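Local coordinates for protein ribulose bisphosphate carboxylase (Hyperthermus butylicus DSM 5456, PDB 6HUN) that probably catalyses the addition of carbon dioxide and water to ribulose 1,5-bisphosphate, giving two molecules of 3-phosphoglycerate in an archaeal route of AMP degradation, at residues V47-A50 with S54-D57; G60-E65 with K130-L135; V244-P247 with K253-K256; I266-L271 with Q279-L284. One frame throughout, in Å; residues are numbered along the deposited sequence.

Contact 1: V47-A50 with S54-D57; sequences VTPA and SIKD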
loop_
_atom_site.group_PDB
_atom_site.type_symbol
_atom_site.label_atom_id
_atom_site.label_comp_id
_atom_site.label_asym_id
_atom_site.label_seq_id
_atom_site.Cartn_x
_atom_site.Cartn_y
_atom_site.Cartn_z
ATOM N N VAL A 47 -0.599 0.962 -21.308
ATOM C CA VAL A 47 0.529 1.900 -21.316
ATOM C C VAL A 47 0.131 3.091 -22.158
ATOM O O VAL A 47 -0.247 2.928 -23.334
ATOM C CB VAL A 47 1.812 1.262 -21.895
ATOM C CG1 VAL A 47 2.997 2.236 -21.866
ATOM C CG2 VAL A 47 2.135 -0.096 -21.179
ATOM N N THR A 48 0.234 4.272 -21.568
ATOM C CA THR A 48 0.114 5.547 -22.261
ATOM C C THR A 48 1.492 6.212 -22.288
ATOM O O THR A 48 1.936 6.789 -21.268
ATOM C CB THR A 48 -0.909 6.458 -21.591
ATOM O OG1 THR A 48 -2.178 5.795 -21.507
ATOM C CG2 THR A 48 -1.056 7.762 -22.398
ATOM N N PRO A 49 2.208 6.128 -23.392
ATOM C CA PRO A 49 3.547 6.732 -23.443
ATOM C C PRO A 49 3.447 8.228 -23.294
ATOM O O PRO A 49 2.461 8.850 -23.695
ATOM C CB PRO A 49 4.059 6.334 -24.831
ATOM C CG PRO A 49 3.099 5.246 -25.304
ATOM C CD PRO A 49 1.796 5.558 -24.695
ATOM N N ALA A 50 4.490 8.812 -22.725
ATOM C CA ALA A 50 4.568 10.255 -22.607
ATOM C C ALA A 50 4.706 10.872 -23.993
ATOM O O ALA A 50 4.925 10.174 -24.991
ATOM C CB ALA A 50 5.760 10.657 -21.721
ATOM N N SER A 54 7.767 6.514 -28.235
ATOM C CA SER A 54 7.030 5.466 -28.943
ATOM C C SER A 54 6.639 4.337 -27.983
ATOM O O SER A 54 7.239 4.163 -26.915
ATOM C CB SER A 54 7.853 4.897 -30.092
ATOM O OG SER A 54 8.779 3.933 -29.607
ATOM N N ILE A 55 5.600 3.572 -28.360
ATOM C CA ILE A 55 5.119 2.502 -27.479
ATOM C C ILE A 55 6.191 1.442 -27.301
ATOM O O ILE A 55 6.372 0.878 -26.205
ATOM C CB ILE A 55 3.792 1.888 -27.986
ATOM C CG1 ILE A 55 3.306 0.803 -27.034
ATOM C CG2 ILE A 55 3.941 1.236 -29.372
ATOM C CD1 ILE A 55 3.167 1.315 -25.542
ATOM N N LYS A 56 6.943 1.167 -28.361
ATOM C CA LYS A 56 8.007 0.191 -28.237
ATOM C C LYS A 56 9.067 0.668 -27.266
ATOM O O LYS A 56 9.591 -0.131 -26.483
ATOM C CB LYS A 56 8.608 -0.083 -29.605
ATOM C CG LYS A 56 7.718 -0.970 -30.389
ATOM C CD LYS A 56 8.590 -1.727 -31.338
ATOM C CE LYS A 56 7.995 -3.050 -31.613
ATOM N NZ LYS A 56 6.523 -2.931 -31.855
ATOM N N ASP A 57 9.407 1.961 -27.323
ATOM C CA ASP A 57 10.347 2.543 -26.367
ATOM C C ASP A 57 9.804 2.442 -24.935
ATOM O O ASP A 57 10.508 1.994 -24.017
ATOM C CB ASP A 57 10.610 3.995 -26.742
ATOM C CG ASP A 57 11.766 4.616 -25.965
ATOM O OD1 ASP A 57 12.262 3.986 -25.010
ATOM O OD2 ASP A 57 12.191 5.747 -26.325
#

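Contact 2: G60-E65 with K130-L135; sequences GRIAAE and KAIAGL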
loop_
_atom_site.group_PDB
_atom_site.type_symbol
_atom_site.label_atom_id
_atom_site.label_comp_id
_atom_site.label_asym_id
_atom_site.label_seq_id
_atom_site.Cartn_x
_atom_site.Cartn_y
_atom_site.Cartn_z
ATOM N N GLY A 60 9.936 -1.263 -23.715
ATOM C CA GLY A 60 11.239 -1.776 -23.319
ATOM C C GLY A 60 11.724 -1.164 -22.021
ATOM O O GLY A 60 12.389 -1.827 -21.221
ATOM N N ARG A 61 11.384 0.101 -21.783
ATOM C CA ARG A 61 11.739 0.708 -20.510
ATOM C C ARG A 61 11.007 0.048 -19.373
ATOM O O ARG A 61 11.599 -0.177 -18.321
ATOM C CB ARG A 61 11.452 2.203 -20.517
ATOM C CG ARG A 61 12.505 3.022 -21.286
ATOM C CD ARG A 61 11.963 4.392 -21.559
ATOM N NE ARG A 61 12.838 5.112 -22.470
ATOM C CZ ARG A 61 13.722 6.009 -22.059
ATOM N NH1 ARG A 61 13.815 6.274 -20.763
ATOM N NH2 ARG A 61 14.522 6.619 -22.940
ATOM N N ILE A 62 9.709 -0.258 -19.560
ATOM C CA ILE A 62 8.957 -0.985 -18.536
ATOM C C ILE A 62 9.590 -2.354 -18.286
ATOM O O ILE A 62 9.824 -2.743 -17.139
ATOM C CB ILE A 62 7.478 -1.122 -18.936
ATOM C CG1 ILE A 62 6.754 0.248 -18.919
ATOM C CG2 ILE A 62 6.740 -2.128 -17.990
ATOM C CD1 ILE A 62 5.397 0.143 -19.645
ATOM N N ALA A 63 9.891 -3.097 -19.356
ATOM C CA ALA A 63 10.461 -4.431 -19.178
ATOM C C ALA A 63 11.811 -4.378 -18.456
ATOM O O ALA A 63 12.082 -5.213 -17.588
ATOM C CB ALA A 63 10.603 -5.145 -20.543
ATOM N N ALA A 64 12.665 -3.416 -18.806
ATOM C CA ALA A 64 13.980 -3.292 -18.166
ATOM C C ALA A 64 13.845 -2.875 -16.712
ATOM O O ALA A 64 14.483 -3.445 -15.820
ATOM C CB ALA A 64 14.842 -2.273 -18.918
ATOM N N GLU A 65 13.034 -1.860 -16.455
ATOM C CA GLU A 65 12.933 -1.350 -15.093
ATOM C C GLU A 65 12.308 -2.379 -14.156
ATOM O O GLU A 65 12.658 -2.417 -12.969
ATOM C CB GLU A 65 12.143 -0.042 -15.090
ATOM C CG GLU A 65 11.788 0.538 -13.678
ATOM C CD GLU A 65 12.997 0.992 -12.873
ATOM O OE1 GLU A 65 12.982 0.847 -11.634
ATOM O OE2 GLU A 65 13.970 1.489 -13.476
ATOM N N LYS A 130 9.490 8.745 -16.272
ATOM C CA LYS A 130 9.147 9.925 -17.075
ATOM C C LYS A 130 8.621 9.571 -18.472
ATOM O O LYS A 130 7.875 10.359 -19.086
ATOM C CB LYS A 130 10.376 10.838 -17.243
ATOM C CG LYS A 130 11.122 11.284 -15.983
ATOM C CD LYS A 130 12.558 11.715 -16.391
ATOM C CE LYS A 130 12.520 12.308 -17.823
ATOM N NZ LYS A 130 13.809 12.278 -18.592
ATOM N N ALA A 131 9.028 8.429 -19.026
ATOM C CA ALA A 131 8.566 8.010 -20.342
ATOM C C ALA A 131 7.098 7.602 -20.358
ATOM O O ALA A 131 6.537 7.372 -21.438
ATOM C CB ALA A 131 9.407 6.828 -20.837
ATOM N N ILE A 132 6.474 7.487 -19.188
ATOM C CA ILE A 132 5.122 6.958 -19.051
ATOM C C ILE A 132 4.211 8.093 -18.625
ATOM O O ILE A 132 4.417 8.689 -17.552
ATOM C CB ILE A 132 5.057 5.821 -18.005
ATOM C CG1 ILE A 132 6.271 4.924 -18.107
ATOM C CG2 ILE A 132 3.835 4.960 -18.258
ATOM C CD1 ILE A 132 6.261 4.097 -19.415
ATOM N N ALA A 133 3.135 8.335 -19.396
ATOM C CA ALA A 133 2.101 9.236 -18.886
ATOM C C ALA A 133 1.021 8.489 -18.067
ATOM O O ALA A 133 0.401 9.080 -17.160
ATOM C CB ALA A 133 1.459 9.989 -20.051
ATOM N N GLY A 134 0.813 7.213 -18.351
ATOM C CA GLY A 134 -0.068 6.370 -17.534
ATOM C C GLY A 134 0.346 4.920 -17.655
ATOM O O GLY A 134 0.767 4.473 -18.735
ATOM N N LEU A 135 0.238 4.157 -16.553
ATOM C CA LEU A 135 0.613 2.740 -16.559
ATOM C C LEU A 135 -0.418 2.070 -15.657
ATOM O O LEU A 135 -0.514 2.405 -14.453
ATOM C CB LEU A 135 2.056 2.578 -16.029
ATOM C CG LEU A 135 2.414 1.083 -15.965
ATOM C CD1 LEU A 135 2.456 0.522 -17.403
ATOM C CD2 LEU A 135 3.758 0.979 -15.274
HETATM O O HOH W 1 11.753 6.738 -18.242
#

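Contact 3: V244-P247 with K253-K256; sequences VTAP and KRIK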
loop_
_atom_site.group_PDB
_atom_site.type_symbol
_atom_site.label_atom_id
_atom_site.label_comp_id
_atom_site.label_asym_id
_atom_site.label_seq_id
_atom_site.Cartn_x
_atom_site.Cartn_y
_atom_site.Cartn_z
ATOM N N VAL A 244 -8.084 -6.883 13.438
ATOM C CA VAL A 244 -6.771 -6.996 14.091
ATOM C C VAL A 244 -5.744 -6.098 13.427
ATOM O O VAL A 244 -4.531 -6.228 13.697
ATOM C CB VAL A 244 -6.277 -8.459 14.131
ATOM C CG1 VAL A 244 -7.234 -9.352 14.943
ATOM C CG2 VAL A 244 -6.119 -9.003 12.687
ATOM N N THR A 245 -6.191 -5.200 12.544
ATOM C CA THR A 245 -5.298 -4.240 11.891
ATOM C C THR A 245 -4.523 -3.453 12.951
ATOM O O THR A 245 -5.106 -2.766 13.796
ATOM C CB THR A 245 -6.122 -3.331 10.974
ATOM O OG1 THR A 245 -6.813 -4.127 9.950
ATOM C CG2 THR A 245 -5.206 -2.271 10.243
ATOM N N ALA A 246 -3.173 -3.502 12.851
ATOM C CA ALA A 246 -2.346 -3.009 13.959
ATOM C C ALA A 246 -0.879 -3.151 13.579
ATOM O O ALA A 246 -0.546 -3.869 12.621
ATOM C CB ALA A 246 -2.648 -3.779 15.239
ATOM N N PRO A 247 0.024 -2.429 14.234
ATOM C CA PRO A 247 1.439 -2.783 14.086
ATOM C C PRO A 247 1.605 -4.268 14.426
ATOM O O PRO A 247 0.800 -4.850 15.170
ATOM C CB PRO A 247 2.155 -1.858 15.096
ATOM C CG PRO A 247 1.188 -0.666 15.279
ATOM C CD PRO A 247 -0.204 -1.352 15.219
ATOM N N LYS A 253 -0.698 -10.205 19.075
ATOM C CA LYS A 253 -1.413 -10.434 20.338
ATOM C C LYS A 253 -2.913 -10.540 20.111
ATOM O O LYS A 253 -3.612 -11.308 20.799
ATOM C CB LYS A 253 -1.126 -9.298 21.316
ATOM C CG LYS A 253 0.340 -9.244 21.745
ATOM C CD LYS A 253 0.854 -7.781 21.996
ATOM C CE LYS A 253 0.865 -7.472 23.487
ATOM N NZ LYS A 253 1.554 -6.181 23.811
ATOM N N ARG A 254 -3.441 -9.718 19.198
ATOM C CA ARG A 254 -4.883 -9.695 18.984
ATOM C C ARG A 254 -5.343 -10.951 18.272
ATOM O O ARG A 254 -6.443 -11.455 18.566
ATOM C CB ARG A 254 -5.300 -8.422 18.216
ATOM C CG ARG A 254 -5.053 -7.151 19.045
ATOM C CD ARG A 254 -5.144 -5.793 18.285
ATOM N NE ARG A 254 -4.476 -4.782 19.115
ATOM C CZ ARG A 254 -4.395 -3.477 18.819
ATOM N NH1 ARG A 254 -4.981 -2.989 17.747
ATOM N NH2 ARG A 254 -3.717 -2.649 19.614
ATOM N N ILE A 255 -4.521 -11.496 17.372
ATOM C CA ILE A 255 -4.892 -12.738 16.713
ATOM C C ILE A 255 -4.922 -13.878 17.721
ATOM O O ILE A 255 -5.815 -14.752 17.684
ATOM C CB ILE A 255 -3.936 -13.054 15.551
ATOM C CG1 ILE A 255 -4.158 -12.045 14.401
ATOM C CG2 ILE A 255 -4.171 -14.490 15.075
ATOM C CD1 ILE A 255 -3.136 -12.145 13.219
ATOM N N LYS A 256 -3.979 -13.871 18.671
ATOM C CA LYS A 256 -4.010 -14.923 19.698
ATOM C C LYS A 256 -5.199 -14.741 20.634
ATOM O O LYS A 256 -5.861 -15.726 20.996
ATOM C CB LYS A 256 -2.691 -14.935 20.483
ATOM C CG LYS A 256 -2.579 -16.108 21.527
ATOM C CD LYS A 256 -1.170 -16.134 22.084
ATOM C CE LYS A 256 -1.109 -17.035 23.355
ATOM N NZ LYS A 256 -1.628 -18.378 23.032
HETATM O O HOH W 2 -6.776 -3.932 15.886
#

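Contact 4: I266-L271 with Q279-L284; sequences IMIDFL and QHAREL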
loop_
_atom_site.group_PDB
_atom_site.type_symbol
_atom_site.label_atom_id
_atom_site.label_comp_id
_atom_site.label_asym_id
_atom_site.label_seq_id
_atom_site.Cartn_x
_atom_site.Cartn_y
_atom_site.Cartn_z
ATOM N N ILE A 266 -10.575 -13.510 11.819
ATOM C CA ILE A 266 -9.942 -12.208 12.013
ATOM C C ILE A 266 -10.164 -11.418 10.738
ATOM O O ILE A 266 -10.315 -12.001 9.659
ATOM C CB ILE A 266 -8.417 -12.313 12.361
ATOM C CG1 ILE A 266 -7.706 -13.138 11.277
ATOM C CG2 ILE A 266 -8.309 -12.960 13.772
ATOM C CD1 ILE A 266 -6.095 -13.204 11.355
ATOM N N MET A 267 -10.208 -10.093 10.861
ATOM C CA MET A 267 -10.226 -9.197 9.723
ATOM C C MET A 267 -8.959 -8.366 9.720
ATOM O O MET A 267 -8.517 -7.910 10.781
ATOM C CB MET A 267 -11.466 -8.278 9.791
ATOM C CG MET A 267 -11.491 -7.174 8.755
ATOM S SD MET A 267 -13.133 -6.418 9.094
ATOM C CE MET A 267 -12.823 -4.702 8.777
ATOM N N ILE A 268 -8.433 -8.112 8.517
ATOM C CA ILE A 268 -7.236 -7.278 8.359
ATOM C C ILE A 268 -7.413 -6.368 7.145
ATOM O O ILE A 268 -7.959 -6.775 6.103
ATOM C CB ILE A 268 -5.963 -8.102 8.249
ATOM C CG1 ILE A 268 -4.758 -7.134 8.180
ATOM C CG2 ILE A 268 -5.956 -8.984 6.983
ATOM C CD1 ILE A 268 -3.496 -7.829 8.498
ATOM N N ASP A 269 -7.070 -5.104 7.346
ATOM C CA ASP A 269 -7.082 -4.121 6.247
ATOM C C ASP A 269 -5.782 -4.358 5.523
ATOM O O ASP A 269 -4.744 -3.839 5.897
ATOM C CB ASP A 269 -7.181 -2.712 6.792
ATOM C CG ASP A 269 -8.416 -2.450 7.651
ATOM O OD1 ASP A 269 -9.345 -3.281 7.827
ATOM O OD2 ASP A 269 -8.488 -1.319 8.165
ATOM N N PHE A 270 -5.797 -5.185 4.465
ATOM C CA PHE A 270 -4.495 -5.662 4.006
ATOM C C PHE A 270 -3.725 -4.622 3.186
ATOM O O PHE A 270 -2.552 -4.851 2.901
ATOM C CB PHE A 270 -4.668 -6.970 3.207
ATOM C CG PHE A 270 -5.565 -6.851 1.965
ATOM C CD1 PHE A 270 -5.013 -6.587 0.710
ATOM C CD2 PHE A 270 -6.938 -7.093 2.056
ATOM C CE1 PHE A 270 -5.822 -6.529 -0.408
ATOM C CE2 PHE A 270 -7.799 -7.003 0.941
ATOM C CZ PHE A 270 -7.242 -6.763 -0.282
ATOM N N LEU A 271 -4.377 -3.557 2.720
ATOM C CA LEU A 271 -3.616 -2.521 1.996
ATOM C C LEU A 271 -3.108 -1.456 2.938
ATOM O O LEU A 271 -2.024 -0.896 2.678
ATOM C CB LEU A 271 -4.478 -1.875 0.878
ATOM C CG LEU A 271 -4.789 -2.968 -0.179
ATOM C CD1 LEU A 271 -5.834 -2.307 -1.121
ATOM C CD2 LEU A 271 -3.566 -3.513 -0.889
ATOM N N GLN A 279 0.415 -11.507 4.881
ATOM C CA GLN A 279 1.032 -12.841 4.815
ATOM C C GLN A 279 1.401 -13.354 6.206
ATOM O O GLN A 279 1.366 -14.574 6.445
ATOM C CB GLN A 279 2.296 -12.846 3.913
ATOM C CG GLN A 279 1.894 -12.493 2.432
ATOM C CD GLN A 279 2.986 -12.869 1.463
ATOM O OE1 GLN A 279 3.848 -12.048 1.123
ATOM N NE2 GLN A 279 3.004 -14.161 1.067
ATOM N N HIS A 280 1.832 -12.452 7.107
ATOM C CA HIS A 280 2.086 -12.853 8.497
ATOM C C HIS A 280 0.800 -13.300 9.197
ATOM O O HIS A 280 0.790 -14.324 9.909
ATOM C CB HIS A 280 2.699 -11.682 9.256
ATOM C CG HIS A 280 3.274 -12.065 10.601
ATOM N ND1 HIS A 280 4.165 -13.105 10.772
ATOM C CD2 HIS A 280 3.099 -11.517 11.823
ATOM C CE1 HIS A 280 4.491 -13.202 12.050
ATOM N NE2 HIS A 280 3.846 -12.254 12.712
ATOM N N ALA A 281 -0.296 -12.558 8.998
ATOM C CA ALA A 281 -1.587 -13.006 9.567
ATOM C C ALA A 281 -1.975 -14.379 9.024
ATOM O O ALA A 281 -2.526 -15.222 9.767
ATOM C CB ALA A 281 -2.648 -11.944 9.239
ATOM N N ARG A 282 -1.600 -14.669 7.775
ATOM C CA ARG A 282 -1.951 -15.959 7.194
ATOM C C ARG A 282 -1.167 -17.079 7.862
ATOM O O ARG A 282 -1.705 -18.179 8.108
ATOM C CB ARG A 282 -1.732 -15.917 5.664
ATOM C CG ARG A 282 -1.904 -17.246 4.959
ATOM C CD ARG A 282 -3.327 -17.876 5.194
ATOM N NE ARG A 282 -3.449 -19.104 4.434
ATOM C CZ ARG A 282 -3.046 -20.288 4.880
ATOM N NH1 ARG A 282 -2.566 -20.413 6.124
ATOM N NH2 ARG A 282 -3.191 -21.377 4.117
ATOM N N GLU A 283 0.091 -16.813 8.227
ATOM C CA GLU A 283 0.817 -17.821 8.990
ATOM C C GLU A 283 0.217 -18.018 10.362
ATOM O O GLU A 283 0.198 -19.151 10.870
ATOM C CB GLU A 283 2.287 -17.384 9.121
ATOM C CG GLU A 283 3.104 -17.663 7.895
ATOM C CD GLU A 283 4.599 -17.334 8.059
ATOM O OE1 GLU A 283 5.436 -17.891 7.296
ATOM O OE2 GLU A 283 4.915 -16.486 8.928
ATOM N N LEU A 284 -0.172 -16.934 11.051
ATOM C CA LEU A 284 -0.802 -17.175 12.359
ATOM C C LEU A 284 -2.158 -17.857 12.216
ATOM O O LEU A 284 -2.539 -18.654 13.080
ATOM C CB LEU A 284 -0.962 -15.884 13.148
ATOM C CG LEU A 284 0.421 -15.273 13.455
ATOM C CD1 LEU A 284 0.299 -13.829 13.923
ATOM C CD2 LEU A 284 1.212 -16.135 14.445
#

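Contact 1: V47-A50 with S54-D57
Ile55, the first residue of helix 55-65, carries almost the whole contact, with its terminal methyl set against both Val47 and Pro49 at the end of strand 41-49. CG1 stands anti to the backbone N (chi1 -179°), and the turn at the next bond (chi2 55°) brings CD1 to the strand, where it lies 3.8 Å from Val47 CG1 and nearly as close to Val47 CB. The same methyl meets the pyrrolidine ring of the next strand residue but one, with Ile55 CD1 3.9 Å from Pro49 CG. That ring carbon also rests 4.0 Å from Ile55 CA, so the proline lies against the root of the side chain as well as its end. Trp99 and Val101 of strand 99-105 also pack on this inner side. The outer side is much looser. Ser54 is exposed, with CB directed away from the strand, and its backbone O comes no nearer than 4.4 Å to Pro49 CB. Instead it serves the helix as N-cap: Ser54 OG accepts a nearly straight bond (163°) from Asp57 N at 3.1 Å, occupying an amide of the first turn. A strand that leads through a short turn into a capped helix packed back on its end is the opening beta-alpha step of the ferredoxin-like N-terminal domain of Rubisco large chains.

Contact 2: G60-E65 with K130-L135
Ile62 reaches from the inner face of helix 55-65 to Ile132 and Leu135, on either side of the corner at Ala133. From CB, the branch CG1 leaves beside the backbone N and anti to the carbonyl carbon (chi1 -68°), heading toward the sheet. CG1 is the first atom to touch, 3.9 Å from Ile132 CD1, and the two isoleucines cross there at about a right angle. The chain then runs on extended (chi2 166°), and its tip touches both partners: Ile62 CD1 is 3.7 Å from Leu135 CD1, past which it slides in the opposite direction, and 4.1 Å from Ile132 CD1. One residue earlier, the aliphatic part of Arg61 covers Ala131, with Arg61 CD 3.6 Å from Ala131 CB. Its polar end is held chiefly by a salt bridge from NE to Asp57, and a water bridges Arg61 NH1 to Ala131 N through two weak bonds. The strand is bent by a classic beta bulge in which Ala133 and Gly134 both face Thr48. Helix 55-65 covers the sheet of the N-terminal domain, and its Glu65 forms a salt bridge to Lys179 of the second subunit, a predicted substrate-binding residue. Ile62 thus projects from this helix onto two neighbouring strands, packing also on Phe45 and Val47 of strand 41-49, while Ile132 O on strand 132-141 is bonded to Arg304 of the second subunit.

Contact 3: V244-P247 with K253-K256
Val244 and Ala246, in the loop that follows strand 239-243 of the TIM barrel, pack on Arg254 and Ile255 of helix 248-260, the helix into which that loop leads. The valine meets its two partners in different ways. It slides past Arg254 in the opposite direction, with Val244 CG1 3.9 Å from Arg254 CB, whereas it crosses Ile255 at about a right angle, where Val244 CG2 lies 4.0 Å from Ile255 CG1. Farther out, the arginine chain is extended from CG to NE and carries its guanidinium alongside the loop as far as Ala246. Ala246 lies over one face of that flat group, its CB 3.5 Å from Arg254 NH1. Glu250 and Glu111 of the second subunit both form salt bridges to NH2, which, with the water on NH1, should restrain the group and tie this loop and helix to the dimer interface. Thr245 points the other way, and its hydroxyl is hydrogen-bonded to Asn243 and to Asp269 N. Its carbonyl is linked to the arginine indirectly: a water at the guanidinium edge, in its plane, accepts from Arg254 NH1 at 2.8 Å and donates to Thr245 O at 2.9 Å.

Contact 4: I266-L271 with Q279-L284
Within the beta-alpha-beta unit of strand 265-269, helix 275-288 and strand 291-295, Ala281 is one of the helix residues that rest on the preceding strand, where it meets Ile266 and Ile268. The small methyl group is reached by the ends of both isoleucines: Ala281 CB is 4.2 Å from Ile266 CD1 and 4.3 Å from Ile268 CD1. Ile266 CD1 and Ile268 CD1 themselves stand 6.6 Å apart, and Ala281 CB touches both from one side. Different first torsions lead to the same target. In Ile268 CG1 stands anti to the backbone N (chi1 -176°), but in Ile266 it lies between N and the carbonyl carbon (chi1 55°); both chains then extend to CD1. Such packing of alternate strand residues under a covering helix is how the outer layer of a TIM barrel is built, and here Ile292 of the next strand and Ile255 and Met251 of the preceding helix join the same apolar layer. The alternating side chains, Met267 and Asp269, face the barrel interior and touch His295, the predicted proton acceptor. On the helix, His280 and Leu284 pack on Arg249 of the second subunit, and the NE2 atom of His280 is hydrogen-bonded to Glu252 OE2.

How the contacts relate
The four contacts fall into two pairs, one in each domain, and follow one another along the chain. Contacts 1 and 2 share helix 55-65 and lie with their centres 7 Å apart; strands 41-49 and 132-141 are neighbours in one sheet, and a probable hydrogen bond joins Ala50 N to Ala131 O at 2.8 Å. Contacts 3 and 4, 9 Å between centres, occupy adjacent beta-alpha units of the barrel and meet through another, from Val244 N to Met267 O at 2.9 Å. The pairs are well separated, with the centres of contacts 2 and 4 about 32 Å apart. Contacts 2, 3 and 4 all touch the second subunit, so elements of both domains take part in the dimer.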